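Local coordinates for protein DNA photolyase (Agrobacterium tumefaciens, PDB 4U63) that probably repairs cyclobutane pyrimidine dimers in ultraviolet-damaged DNA using light, with bound FAD and a methenyltetrahydrofolate antenna, as a class III photolyase, at residues P164-L175 / R294-H305. Sequence-based numbering, arbitrary orientation.
With FAD (flavin-adenine dinucleotide), chain C; SO4 (sulfate ion), chain G; SO4 (sulfate ion), chain I; SO4 (sulfate ion), chain F.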
ATOM      1  N   PRO A 164     -23.153   6.436  -4.432  1.00 20.49           N
ATOM      2  CA  PRO A 164     -21.834   5.870  -4.244  1.00 19.39           C
ATOM      3  C   PRO A 164     -21.970   4.432  -3.772  1.00 18.74           C
ATOM      4  O   PRO A 164     -22.933   4.115  -3.113  1.00 21.43           O
ATOM      5  CB  PRO A 164     -21.247   6.713  -3.100  1.00 18.15           C
ATOM      6  CG  PRO A 164     -22.131   7.913  -2.968  1.00 17.56           C
ATOM      7  CD  PRO A 164     -23.473   7.440  -3.409  1.00 19.06           C
ATOM      8  N   TYR A 165     -21.043   3.547  -4.130  1.00 19.35           N
ATOM      9  CA  TYR A 165     -20.981   2.259  -3.469  1.00 19.31           C
ATOM     10  C   TYR A 165     -20.497   2.405  -2.019  1.00 18.71           C
ATOM     11  O   TYR A 165     -19.413   2.928  -1.767  1.00 21.96           O
ATOM     12  CB  TYR A 165     -20.082   1.297  -4.248  1.00 18.26           C
ATOM     13  CG  TYR A 165     -20.738   0.798  -5.513  1.00 19.28           C
ATOM     14  CD1 TYR A 165     -21.581  -0.302  -5.486  1.00 21.23           C
ATOM     15  CD2 TYR A 165     -20.536   1.434  -6.731  1.00 21.24           C
ATOM     16  CE1 TYR A 165     -22.198  -0.771  -6.631  1.00 21.27           C
ATOM     17  CE2 TYR A 165     -21.157   0.968  -7.893  1.00 21.46           C
ATOM     18  CZ  TYR A 165     -21.987  -0.127  -7.828  1.00 22.73           C
ATOM     19  OH  TYR A 165     -22.609  -0.601  -8.954  1.00 27.98           O
ATOM     20  N   ARG A 166     -21.328   1.944  -1.084  1.00 19.82           N
ATOM     21  CA  ARG A 166     -21.019   1.929   0.346  1.00 22.60           C
ATOM     22  C   ARG A 166     -20.690   0.534   0.858  1.00 23.05           C
ATOM     23  O   ARG A 166     -20.214   0.405   1.983  1.00 21.11           O
ATOM     24  CB  ARG A 166     -22.217   2.429   1.174  1.00 25.84           C
ATOM     25  CG  ARG A 166     -22.906   3.686   0.677  1.00 30.10           C
ATOM     26  CD  ARG A 166     -21.928   4.817   0.503  1.00 25.74           C
ATOM     27  NE  ARG A 166     -22.594   6.121   0.512  1.00 23.18           N
ATOM     28  CZ  ARG A 166     -21.959   7.280   0.675  1.00 20.58           C
ATOM     29  NH1 ARG A 166     -20.642   7.312   0.849  1.00 22.54           N
ATOM     30  NH2 ARG A 166     -22.640   8.418   0.681  1.00 20.17           N
ATOM     31  N   VAL A 167     -20.962  -0.490   0.040  1.00 20.66           N
ATOM     32  CA  VAL A 167     -20.886  -1.906   0.437  1.00 20.54           C
ATOM     33  C   VAL A 167     -20.086  -2.686  -0.609  1.00 20.08           C
ATOM     34  O   VAL A 167     -20.282  -2.509  -1.816  1.00 20.27           O
ATOM     35  CB  VAL A 167     -22.307  -2.519   0.556  1.00 23.95           C
ATOM     36  CG1 VAL A 167     -22.259  -3.941   1.114  1.00 26.01           C
ATOM     37  CG2 VAL A 167     -23.192  -1.642   1.440  1.00 26.49           C
ATOM     38  N   TYR A 168     -19.196  -3.566  -0.148  1.00 17.84           N
ATOM     39  CA  TYR A 168     -18.270  -4.250  -1.054  1.00 18.61           C
ATOM     40  C   TYR A 168     -18.929  -5.141  -2.104  1.00 18.40           C
ATOM     41  O   TYR A 168     -18.641  -5.006  -3.274  1.00 18.07           O
ATOM     42  CB  TYR A 168     -17.253  -5.070  -0.281  1.00 18.34           C
ATOM     43  CG  TYR A 168     -16.340  -5.849  -1.205  1.00 17.38           C
ATOM     44  CD1 TYR A 168     -15.255  -5.239  -1.818  1.00 17.03           C
ATOM     45  CD2 TYR A 168     -16.599  -7.186  -1.507  1.00 19.87           C
ATOM     46  CE1 TYR A 168     -14.417  -5.955  -2.677  1.00 16.69           C
ATOM     47  CE2 TYR A 168     -15.779  -7.896  -2.361  1.00 20.94           C
ATOM     48  CZ  TYR A 168     -14.697  -7.273  -2.950  1.00 19.03           C
ATOM     49  OH  TYR A 168     -13.879  -7.977  -3.793  1.00 20.52           O
ATOM     50  N   THR A 169     -19.797  -6.049  -1.689  1.00 19.00           N
ATOM     51  CA  THR A 169     -20.283  -7.069  -2.617  1.00 21.36           C
ATOM     52  C   THR A 169     -20.931  -6.485  -3.895  1.00 19.65           C
ATOM     53  O   THR A 169     -20.578  -6.899  -4.982  1.00 22.40           O
ATOM     54  CB  THR A 169     -21.160  -8.109  -1.903  1.00 25.16           C
ATOM     55  OG1 THR A 169     -20.338  -8.840  -0.984  1.00 26.57           O
ATOM     56  CG2 THR A 169     -21.766  -9.092  -2.900  1.00 28.80           C
ATOM     57  N   PRO A 170     -21.857  -5.503  -3.773  1.00 21.33           N
ATOM     58  CA  PRO A 170     -22.403  -4.913  -5.022  1.00 21.69           C
ATOM     59  C   PRO A 170     -21.335  -4.218  -5.912  1.00 19.83           C
ATOM     60  O   PRO A 170     -21.418  -4.258  -7.144  1.00 23.31           O
ATOM     61  CB  PRO A 170     -23.453  -3.914  -4.510  1.00 23.11           C
ATOM     62  CG  PRO A 170     -23.802  -4.391  -3.136  1.00 24.49           C
ATOM     63  CD  PRO A 170     -22.537  -4.988  -2.577  1.00 22.39           C
ATOM     64  N   PHE A 171     -20.341  -3.598  -5.274  1.00 18.87           N
ATOM     65  CA  PHE A 171     -19.224  -2.950  -5.964  1.00 17.54           C
ATOM     66  C   PHE A 171     -18.389  -4.013  -6.722  1.00 18.86           C
ATOM     67  O   PHE A 171     -18.073  -3.845  -7.899  1.00 20.32           O
ATOM     68  CB  PHE A 171     -18.388  -2.183  -4.931  1.00 17.55           C
ATOM     69  CG  PHE A 171     -17.183  -1.504  -5.486  1.00 18.13           C
ATOM     70  CD1 PHE A 171     -17.271  -0.251  -6.077  1.00 18.66           C
ATOM     71  CD2 PHE A 171     -15.944  -2.109  -5.404  1.00 18.69           C
ATOM     72  CE1 PHE A 171     -16.139   0.377  -6.578  1.00 17.16           C
ATOM     73  CE2 PHE A 171     -14.820  -1.487  -5.908  1.00 18.01           C
ATOM     74  CZ  PHE A 171     -14.917  -0.256  -6.500  1.00 16.09           C
ATOM     75  N   TRP A 172     -18.066  -5.103  -6.039  1.00 20.47           N
ATOM     76  CA  TRP A 172     -17.400  -6.247  -6.685  1.00 19.88           C
ATOM     77  C   TRP A 172     -18.199  -6.766  -7.885  1.00 21.88           C
ATOM     78  O   TRP A 172     -17.638  -6.996  -8.959  1.00 22.36           O
ATOM     79  CB  TRP A 172     -17.157  -7.383  -5.688  1.00 21.18           C
ATOM     80  CG  TRP A 172     -17.070  -8.732  -6.325  1.00 20.60           C
ATOM     81  CD1 TRP A 172     -17.993  -9.731  -6.246  1.00 23.65           C
ATOM     82  CD2 TRP A 172     -16.014  -9.226  -7.167  1.00 20.50           C
ATOM     83  NE1 TRP A 172     -17.571 -10.819  -6.966  1.00 24.65           N
ATOM     84  CE2 TRP A 172     -16.360 -10.535  -7.541  1.00 23.46           C
ATOM     85  CE3 TRP A 172     -14.804  -8.689  -7.631  1.00 20.69           C
ATOM     86  CZ2 TRP A 172     -15.538 -11.328  -8.367  1.00 22.68           C
ATOM     87  CZ3 TRP A 172     -13.979  -9.485  -8.449  1.00 20.36           C
ATOM     88  CH2 TRP A 172     -14.362 -10.781  -8.806  1.00 22.23           C
ATOM     89  N   ARG A 173     -19.502  -6.948  -7.705  1.00 23.43           N
ATOM     90  CA  ARG A 173     -20.339  -7.445  -8.798  1.00 24.56           C
ATOM     91  C   ARG A 173     -20.336  -6.475  -9.988  1.00 25.00           C
ATOM     92  O   ARG A 173     -20.283  -6.910 -11.135  1.00 25.92           O
ATOM     93  CB  ARG A 173     -21.750  -7.775  -8.299  1.00 29.06           C
ATOM     94  CG  ARG A 173     -21.739  -9.027  -7.432  1.00 31.38           C
ATOM     95  CD  ARG A 173     -23.072  -9.360  -6.787  1.00 35.73           C
ATOM     96  NE  ARG A 173     -22.924 -10.539  -5.926  1.00 41.38           N
ATOM     97  CZ  ARG A 173     -23.825 -10.970  -5.045  1.00 41.90           C
ATOM     98  NH1 ARG A 173     -24.977 -10.327  -4.876  1.00 43.15           N
ATOM     99  NH2 ARG A 173     -23.569 -12.058  -4.319  1.00 41.97           N
ATOM    100  N   ALA A 174     -20.366  -5.172  -9.721  1.00 25.71           N
ATOM    101  CA  ALA A 174     -20.261  -4.168 -10.797  1.00 26.60           C
ATOM    102  C   ALA A 174     -18.932  -4.269 -11.571  1.00 24.69           C
ATOM    103  O   ALA A 174     -18.926  -4.287 -12.797  1.00 27.68           O
ATOM    104  CB  ALA A 174     -20.436  -2.770 -10.242  1.00 26.49           C
ATOM    105  N   LEU A 175     -17.813  -4.334 -10.852  1.00 22.19           N
ATOM    106  CA  LEU A 175     -16.493  -4.452 -11.501  1.00 24.67           C
ATOM    107  C   LEU A 175     -16.284  -5.809 -12.181  1.00 26.87           C
ATOM    108  O   LEU A 175     -15.699  -5.869 -13.255  1.00 30.67           O
ATOM    109  CB  LEU A 175     -15.350  -4.161 -10.524  1.00 25.74           C
ATOM    110  CG  LEU A 175     -14.959  -2.678 -10.436  1.00 26.46           C
ATOM    111  CD1 LEU A 175     -16.061  -1.835  -9.825  1.00 26.39           C
ATOM    112  CD2 LEU A 175     -13.680  -2.510  -9.647  1.00 27.00           C
ATOM    113  N   ARG A 294      -8.913 -11.852  -7.761  1.00 18.30           N
ATOM    114  CA  ARG A 294      -9.573 -10.679  -8.365  1.00 17.21           C
ATOM    115  C   ARG A 294     -10.354  -9.874  -7.328  1.00 18.20           C
ATOM    116  O   ARG A 294     -10.304  -8.640  -7.336  1.00 19.23           O
ATOM    117  CB  ARG A 294     -10.478 -11.107  -9.511  1.00 18.59           C
ATOM    118  CG  ARG A 294      -9.710 -11.476 -10.759  1.00 18.29           C
ATOM    119  CD  ARG A 294     -10.602 -12.128 -11.791  1.00 21.18           C
ATOM    120  NE  ARG A 294      -9.866 -12.452 -13.007  1.00 20.47           N
ATOM    121  CZ  ARG A 294     -10.410 -12.931 -14.126  1.00 26.23           C
ATOM    122  NH1 ARG A 294     -11.721 -13.136 -14.219  1.00 29.85           N
ATOM    123  NH2 ARG A 294      -9.635 -13.195 -15.173  1.00 28.15           N
ATOM    124  N   LYS A 295     -11.059 -10.553  -6.425  1.00 18.82           N
ATOM    125  CA  LYS A 295     -11.768  -9.845  -5.342  1.00 18.30           C
ATOM    126  C   LYS A 295     -10.818  -8.977  -4.519  1.00 17.00           C
ATOM    127  O   LYS A 295     -11.167  -7.866  -4.161  1.00 18.09           O
ATOM    128  CB  LYS A 295     -12.517 -10.806  -4.424  1.00 18.29           C
ATOM    129  CG  LYS A 295     -13.819 -11.312  -5.026  1.00 19.68           C
ATOM    130  CD  LYS A 295     -14.564 -12.239  -4.075  1.00 21.61           C
ATOM    131  CE  LYS A 295     -15.896 -12.652  -4.666  1.00 24.85           C
ATOM    132  NZ  LYS A 295     -16.553 -13.689  -3.836  1.00 29.39           N
ATOM    133  N   GLU A 296      -9.614  -9.482  -4.240  1.00 18.22           N
ATOM    134  CA  GLU A 296      -8.649  -8.722  -3.445  1.00 17.80           C
ATOM    135  C   GLU A 296      -8.160  -7.473  -4.183  1.00 17.24           C
ATOM    136  O   GLU A 296      -8.031  -6.402  -3.579  1.00 19.71           O
ATOM    137  CB  GLU A 296      -7.486  -9.607  -2.997  1.00 19.91           C
ATOM    138  CG  GLU A 296      -7.916 -10.781  -2.124  1.00 24.21           C
ATOM    139  CD  GLU A 296      -8.838 -10.393  -0.989  1.00 28.02           C
ATOM    140  OE1 GLU A 296      -8.528  -9.414  -0.267  1.00 31.55           O
ATOM    141  OE2 GLU A 296      -9.863 -11.069  -0.820  1.00 32.15           O
ATOM    142  N   ILE A 297      -7.922  -7.604  -5.480  1.00 17.75           N
ATOM    143  CA  ILE A 297      -7.622  -6.450  -6.336  1.00 18.81           C
ATOM    144  C   ILE A 297      -8.766  -5.415  -6.244  1.00 17.81           C
ATOM    145  O   ILE A 297      -8.530  -4.209  -6.167  1.00 19.19           O
ATOM    146  CB  ILE A 297      -7.399  -6.878  -7.809  1.00 20.18           C
ATOM    147  CG1 ILE A 297      -6.161  -7.794  -7.938  1.00 22.14           C
ATOM    148  CG2 ILE A 297      -7.258  -5.673  -8.737  1.00 20.72           C
ATOM    149  CD1 ILE A 297      -4.861  -7.134  -7.532  1.00 24.08           C
ATOM    150  N   VAL A 298     -10.001  -5.908  -6.246  1.00 18.58           N
ATOM    151  CA  VAL A 298     -11.176  -5.044  -6.156  1.00 17.70           C
ATOM    152  C   VAL A 298     -11.353  -4.443  -4.750  1.00 17.95           C
ATOM    153  O   VAL A 298     -11.939  -3.360  -4.623  1.00 19.17           O
ATOM    154  CB  VAL A 298     -12.426  -5.780  -6.685  1.00 17.86           C
ATOM    155  CG1 VAL A 298     -13.702  -4.993  -6.446  1.00 16.73           C
ATOM    156  CG2 VAL A 298     -12.258  -6.044  -8.188  1.00 19.51           C
ATOM    157  N   TRP A 299     -10.865  -5.104  -3.702  1.00 17.90           N
ATOM    158  CA  TRP A 299     -10.826  -4.458  -2.368  1.00 18.88           C
ATOM    159  C   TRP A 299      -9.975  -3.177  -2.395  1.00 17.00           C
ATOM    160  O   TRP A 299     -10.343  -2.185  -1.787  1.00 18.08           O
ATOM    161  CB  TRP A 299     -10.350  -5.398  -1.254  1.00 18.08           C
ATOM    162  CG  TRP A 299     -11.450  -6.251  -0.698  1.00 19.42           C
ATOM    163  CD1 TRP A 299     -11.709  -7.547  -0.997  1.00 21.48           C
ATOM    164  CD2 TRP A 299     -12.466  -5.848   0.242  1.00 19.04           C
ATOM    165  NE1 TRP A 299     -12.799  -7.994  -0.297  1.00 21.17           N
ATOM    166  CE2 TRP A 299     -13.291  -6.967   0.466  1.00 20.74           C
ATOM    167  CE3 TRP A 299     -12.749  -4.653   0.923  1.00 20.31           C
ATOM    168  CZ2 TRP A 299     -14.378  -6.937   1.337  1.00 20.06           C
ATOM    169  CZ3 TRP A 299     -13.849  -4.625   1.789  1.00 19.56           C
ATOM    170  CH2 TRP A 299     -14.644  -5.760   1.985  1.00 20.77           C
ATOM    171  N   ARG A 300      -8.858  -3.197  -3.116  1.00 16.74           N
ATOM    172  CA  ARG A 300      -8.062  -1.971  -3.320  1.00 17.01           C
ATOM    173  C   ARG A 300      -8.905  -0.884  -4.009  1.00 16.34           C
ATOM    174  O   ARG A 300      -8.946   0.269  -3.558  1.00 17.51           O
ATOM    175  CB  ARG A 300      -6.769  -2.273  -4.098  1.00 17.34           C
ATOM    176  CG  ARG A 300      -5.971  -1.045  -4.531  1.00 16.81           C
ATOM    177  CD  ARG A 300      -4.625  -1.439  -5.129  1.00 17.88           C
ATOM    178  NE  ARG A 300      -3.902  -0.286  -5.675  1.00 16.79           N
ATOM    179  CZ  ARG A 300      -4.073   0.240  -6.887  1.00 17.59           C
ATOM    180  NH1 ARG A 300      -4.947  -0.278  -7.762  1.00 19.31           N
ATOM    181  NH2 ARG A 300      -3.350   1.295  -7.248  1.00 19.14           N
ATOM    182  N   GLU A 301      -9.598  -1.275  -5.081  1.00 16.53           N
ATOM    183  CA  GLU A 301     -10.514  -0.365  -5.787  1.00 16.75           C
ATOM    184  C   GLU A 301     -11.537   0.239  -4.842  1.00 16.95           C
ATOM    185  O   GLU A 301     -11.789   1.454  -4.860  1.00 16.64           O
ATOM    186  CB  GLU A 301     -11.249  -1.103  -6.904  1.00 17.68           C
ATOM    187  CG  GLU A 301     -10.342  -1.643  -8.002  1.00 17.90           C
ATOM    188  CD  GLU A 301      -9.765  -0.556  -8.882  1.00 19.06           C
ATOM    189  OE1 GLU A 301     -10.492   0.417  -9.235  1.00 20.55           O
ATOM    190  OE2 GLU A 301      -8.574  -0.680  -9.238  1.00 19.61           O
ATOM    191  N   PHE A 302     -12.137  -0.621  -4.020  1.00 16.60           N
ATOM    192  CA  PHE A 302     -13.187  -0.194  -3.114  1.00 16.97           C
ATOM    193  C   PHE A 302     -12.652   0.801  -2.085  1.00 15.57           C
ATOM    194  O   PHE A 302     -13.324   1.781  -1.761  1.00 16.37           O
ATOM    195  CB  PHE A 302     -13.807  -1.413  -2.435  1.00 16.31           C
ATOM    196  CG  PHE A 302     -15.026  -1.110  -1.617  1.00 16.35           C
ATOM    197  CD1 PHE A 302     -16.100  -0.405  -2.163  1.00 18.97           C
ATOM    198  CD2 PHE A 302     -15.131  -1.571  -0.292  1.00 17.11           C
ATOM    199  CE1 PHE A 302     -17.236  -0.134  -1.400  1.00 18.73           C
ATOM    200  CE2 PHE A 302     -16.266  -1.311   0.459  1.00 18.64           C
ATOM    201  CZ  PHE A 302     -17.323  -0.587  -0.095  1.00 18.45           C
ATOM    202  N   CYS A 303     -11.444   0.554  -1.574  1.00 16.57           N
ATOM    203  CA  CYS A 303     -10.823   1.495  -0.628  1.00 17.02           C
ATOM    204  C   CYS A 303     -10.673   2.889  -1.251  1.00 16.12           C
ATOM    205  O   CYS A 303     -10.954   3.908  -0.595  1.00 16.31           O
ATOM    206  CB  CYS A 303      -9.478   0.963  -0.135  1.00 17.40           C
ATOM    207  SG  CYS A 303      -9.623  -0.487   0.937  1.00 18.41           S
ATOM    208  N   TYR A 304     -10.241   2.936  -2.516  1.00 17.24           N
ATOM    209  CA  TYR A 304     -10.132   4.206  -3.243  1.00 16.65           C
ATOM    210  C   TYR A 304     -11.508   4.848  -3.493  1.00 16.82           C
ATOM    211  O   TYR A 304     -11.636   6.069  -3.455  1.00 17.95           O
ATOM    212  CB  TYR A 304      -9.334   4.043  -4.544  1.00 18.41           C
ATOM    213  CG  TYR A 304      -7.847   4.178  -4.325  1.00 17.24           C
ATOM    214  CD1 TYR A 304      -7.234   5.422  -4.384  1.00 19.48           C
ATOM    215  CD2 TYR A 304      -7.053   3.072  -4.038  1.00 17.16           C
ATOM    216  CE1 TYR A 304      -5.879   5.564  -4.170  1.00 19.97           C
ATOM    217  CE2 TYR A 304      -5.693   3.211  -3.824  1.00 18.45           C
ATOM    218  CZ  TYR A 304      -5.116   4.459  -3.901  1.00 18.89           C
ATOM    219  OH  TYR A 304      -3.781   4.633  -3.691  1.00 20.59           O
ATOM    220  N   HIS A 305     -12.522   4.019  -3.743  1.00 17.40           N
ATOM    221  CA  HIS A 305     -13.901   4.514  -3.896  1.00 18.12           C
ATOM    222  C   HIS A 305     -14.360   5.237  -2.636  1.00 17.97           C
ATOM    223  O   HIS A 305     -14.921   6.343  -2.691  1.00 18.97           O
ATOM    224  CB  HIS A 305     -14.839   3.345  -4.212  1.00 18.20           C
ATOM    225  CG  HIS A 305     -16.150   3.766  -4.761  1.00 19.90           C
ATOM    226  ND1 HIS A 305     -16.319   4.152  -6.070  1.00 20.65           N
ATOM    227  CD2 HIS A 305     -17.360   3.873  -4.178  1.00 19.39           C
ATOM    228  CE1 HIS A 305     -17.576   4.487  -6.271  1.00 20.90           C
ATOM    229  NE2 HIS A 305     -18.230   4.314  -5.143  1.00 21.65           N
TER
HETATM  230  PA  FAD C1002      -2.757 -10.418  -2.019  1.00 19.09           P
HETATM  231  O1A FAD C1002      -3.545 -11.337  -1.143  1.00 19.28           O
HETATM  232  O2A FAD C1002      -1.819 -11.007  -3.019  1.00 19.91           O
HETATM  233  O5B FAD C1002      -3.819  -9.428  -2.704  1.00 19.06           O
HETATM  234  C5B FAD C1002      -3.568  -8.792  -3.962  1.00 15.28           C
HETATM  235  C4B FAD C1002      -3.735  -7.282  -3.876  1.00 18.45           C
HETATM  236  O4B FAD C1002      -5.061  -6.928  -3.487  1.00 20.08           O
HETATM  237  C3B FAD C1002      -2.833  -6.631  -2.854  1.00 19.02           C
HETATM  238  O3B FAD C1002      -1.493  -6.461  -3.345  1.00 19.79           O
HETATM  239  C2B FAD C1002      -3.561  -5.333  -2.582  1.00 18.36           C
HETATM  240  O2B FAD C1002      -3.276  -4.349  -3.578  1.00 18.39           O
HETATM  241  C1B FAD C1002      -5.011  -5.736  -2.689  1.00 18.33           C
HETATM  242  N9A FAD C1002      -5.646  -6.050  -1.389  1.00 17.95           N
HETATM  243  C8A FAD C1002      -5.713  -7.263  -0.813  1.00 20.51           C
HETATM  244  N7A FAD C1002      -6.390  -7.214   0.352  1.00 18.66           N
HETATM  245  C5A FAD C1002      -6.793  -5.938   0.530  1.00 17.03           C
HETATM  246  C6A FAD C1002      -7.542  -5.216   1.562  1.00 16.38           C
HETATM  247  N6A FAD C1002      -8.009  -5.871   2.644  1.00 19.76           N
HETATM  248  N1A FAD C1002      -7.730  -3.890   1.376  1.00 16.79           N
HETATM  249  C2A FAD C1002      -7.249  -3.239   0.292  1.00 17.64           C
HETATM  250  N3A FAD C1002      -6.555  -3.852  -0.689  1.00 17.88           N
HETATM  251  C4A FAD C1002      -6.302  -5.174  -0.617  1.00 17.28           C
HETATM  252  N1  FAD C1002      -3.036  -2.717   1.826  1.00 17.23           N
HETATM  253  C2  FAD C1002      -2.269  -1.836   1.146  1.00 18.83           C
HETATM  254  O2  FAD C1002      -2.082  -2.062  -0.071  1.00 20.28           O
HETATM  255  N3  FAD C1002      -1.724  -0.747   1.743  1.00 17.94           N
HETATM  256  C4  FAD C1002      -1.917  -0.473   3.059  1.00 18.04           C
HETATM  257  O4  FAD C1002      -1.421   0.547   3.604  1.00 18.41           O
HETATM  258  C4X FAD C1002      -2.735  -1.402   3.864  1.00 17.11           C
HETATM  259  N5  FAD C1002      -2.967  -1.230   5.199  1.00 18.77           N
HETATM  260  C5X FAD C1002      -3.753  -2.104   5.893  1.00 16.61           C
HETATM  261  C6  FAD C1002      -4.014  -1.916   7.244  1.00 17.20           C
HETATM  262  C7  FAD C1002      -4.807  -2.812   7.967  1.00 18.10           C
HETATM  263  C7M FAD C1002      -5.078  -2.591   9.438  1.00 20.02           C
HETATM  264  C8  FAD C1002      -5.381  -3.996   7.289  1.00 17.07           C
HETATM  265  C8M FAD C1002      -6.251  -4.996   8.018  1.00 18.76           C
HETATM  266  C9  FAD C1002      -5.126  -4.189   5.958  1.00 16.18           C
HETATM  267  C9A FAD C1002      -4.341  -3.302   5.214  1.00 17.05           C
HETATM  268  N10 FAD C1002      -4.076  -3.516   3.829  1.00 18.41           N
HETATM  269  C10 FAD C1002      -3.288  -2.576   3.143  1.00 17.95           C
HETATM  270  C1' FAD C1002      -4.670  -4.629   3.079  1.00 18.36           C
HETATM  271  C2' FAD C1002      -3.929  -5.942   2.954  1.00 17.31           C
HETATM  272  O2' FAD C1002      -3.582  -6.416   4.260  1.00 19.40           O
HETATM  273  C3' FAD C1002      -2.709  -5.830   2.061  1.00 17.33           C
HETATM  274  O3' FAD C1002      -3.059  -5.297   0.787  1.00 20.03           O
HETATM  275  C4' FAD C1002      -2.093  -7.218   1.889  1.00 17.55           C
HETATM  276  O4' FAD C1002      -1.548  -7.644   3.135  1.00 19.81           O
HETATM  277  C5' FAD C1002      -1.006  -7.161   0.835  1.00 17.08           C
HETATM  278  O5' FAD C1002      -0.385  -8.440   0.636  1.00 18.77           O
HETATM  279  P   FAD C1002      -0.428  -9.097  -0.829  1.00 17.87           P
HETATM  280  O1P FAD C1002       0.349 -10.366  -0.786  1.00 18.47           O
HETATM  281  O2P FAD C1002       0.011  -8.098  -1.863  1.00 18.83           O
HETATM  282  O3P FAD C1002      -1.996  -9.396  -1.013  1.00 17.89           O
HETATM  283  S   SO4 G1006     -20.054 -13.012  -5.004  1.00 51.63           S
HETATM  284  O1  SO4 G1006     -20.594 -11.969  -5.905  1.00 59.09           O
HETATM  285  O2  SO4 G1006     -19.077 -13.854  -5.739  1.00 47.33           O
HETATM  286  O3  SO4 G1006     -19.385 -12.368  -3.855  1.00 51.85           O
HETATM  287  O4  SO4 G1006     -21.177 -13.848  -4.520  1.00 60.34           O
HETATM  288  S   SO4 I1008     -11.060 -15.312 -18.350  0.70 62.15           S
HETATM  289  O1  SO4 I1008      -9.997 -16.224 -18.820  0.70 52.14           O
HETATM  290  O2  SO4 I1008     -11.294 -14.269 -19.365  0.70 69.59           O
HETATM  291  O3  SO4 I1008     -10.658 -14.672 -17.084  0.70 54.44           O
HETATM  292  O4  SO4 I1008     -12.312 -16.066 -18.141  0.70 68.87           O
HETATM  293  S   SO4 F1005     -17.410 -14.727  -0.082  0.70 84.26           S
HETATM  294  O1  SO4 F1005     -16.968 -14.191   1.223  0.70 83.84           O
HETATM  295  O2  SO4 F1005     -16.823 -13.923  -1.173  0.70 69.78           O
HETATM  296  O3  SO4 F1005     -18.881 -14.675  -0.169  0.70 76.67           O
HETATM  297  O4  SO4 F1005     -16.971 -16.129  -0.206  0.70 72.08           O
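Tyr168 meets Trp299 and Phe302 where helix 168-175 crosses helix 294-305 at 113°, their axes 10.1 Å apart, in a knobs-into-holes contact round an aromatic cluster. It joins the photolyase's N-terminal part to a helix of its FAD-binding domain; the far side of that helix, through Glu296 and Arg300, meets the adenosine half of FAD. The Tyr168 ring lies over the Trp299 indole in an offset stack, 3.7 Å between its centroid and the five-membered ring's, planes 1° apart. With CG anti to the backbone N (chi1 177°), the ring points back along helix 294-305 toward its N-terminal end, and Tyr168 OH donates a hydrogen bond to Lys295 O (2.7 Å), which also accepts from Trp299 N. Tyr168 CA makes a CH-pi contact over the Phe302 face. One turn on from Tyr168, Phe171 packs among Val298, Glu301, Phe302 and His305. The Glu301 carboxylate is hydrogen-bonded to His152 and Leu151 N. Val298 is the reciprocal knob, CG1 against Phe171 and CG2 at the Trp172 edge. At one end Tyr165 N donates to His305 NE2 (3.1 Å); at the other, extended Lys295 lies across the Trp172 indole, CG 3.5 Å above its six-membered ring's centroid.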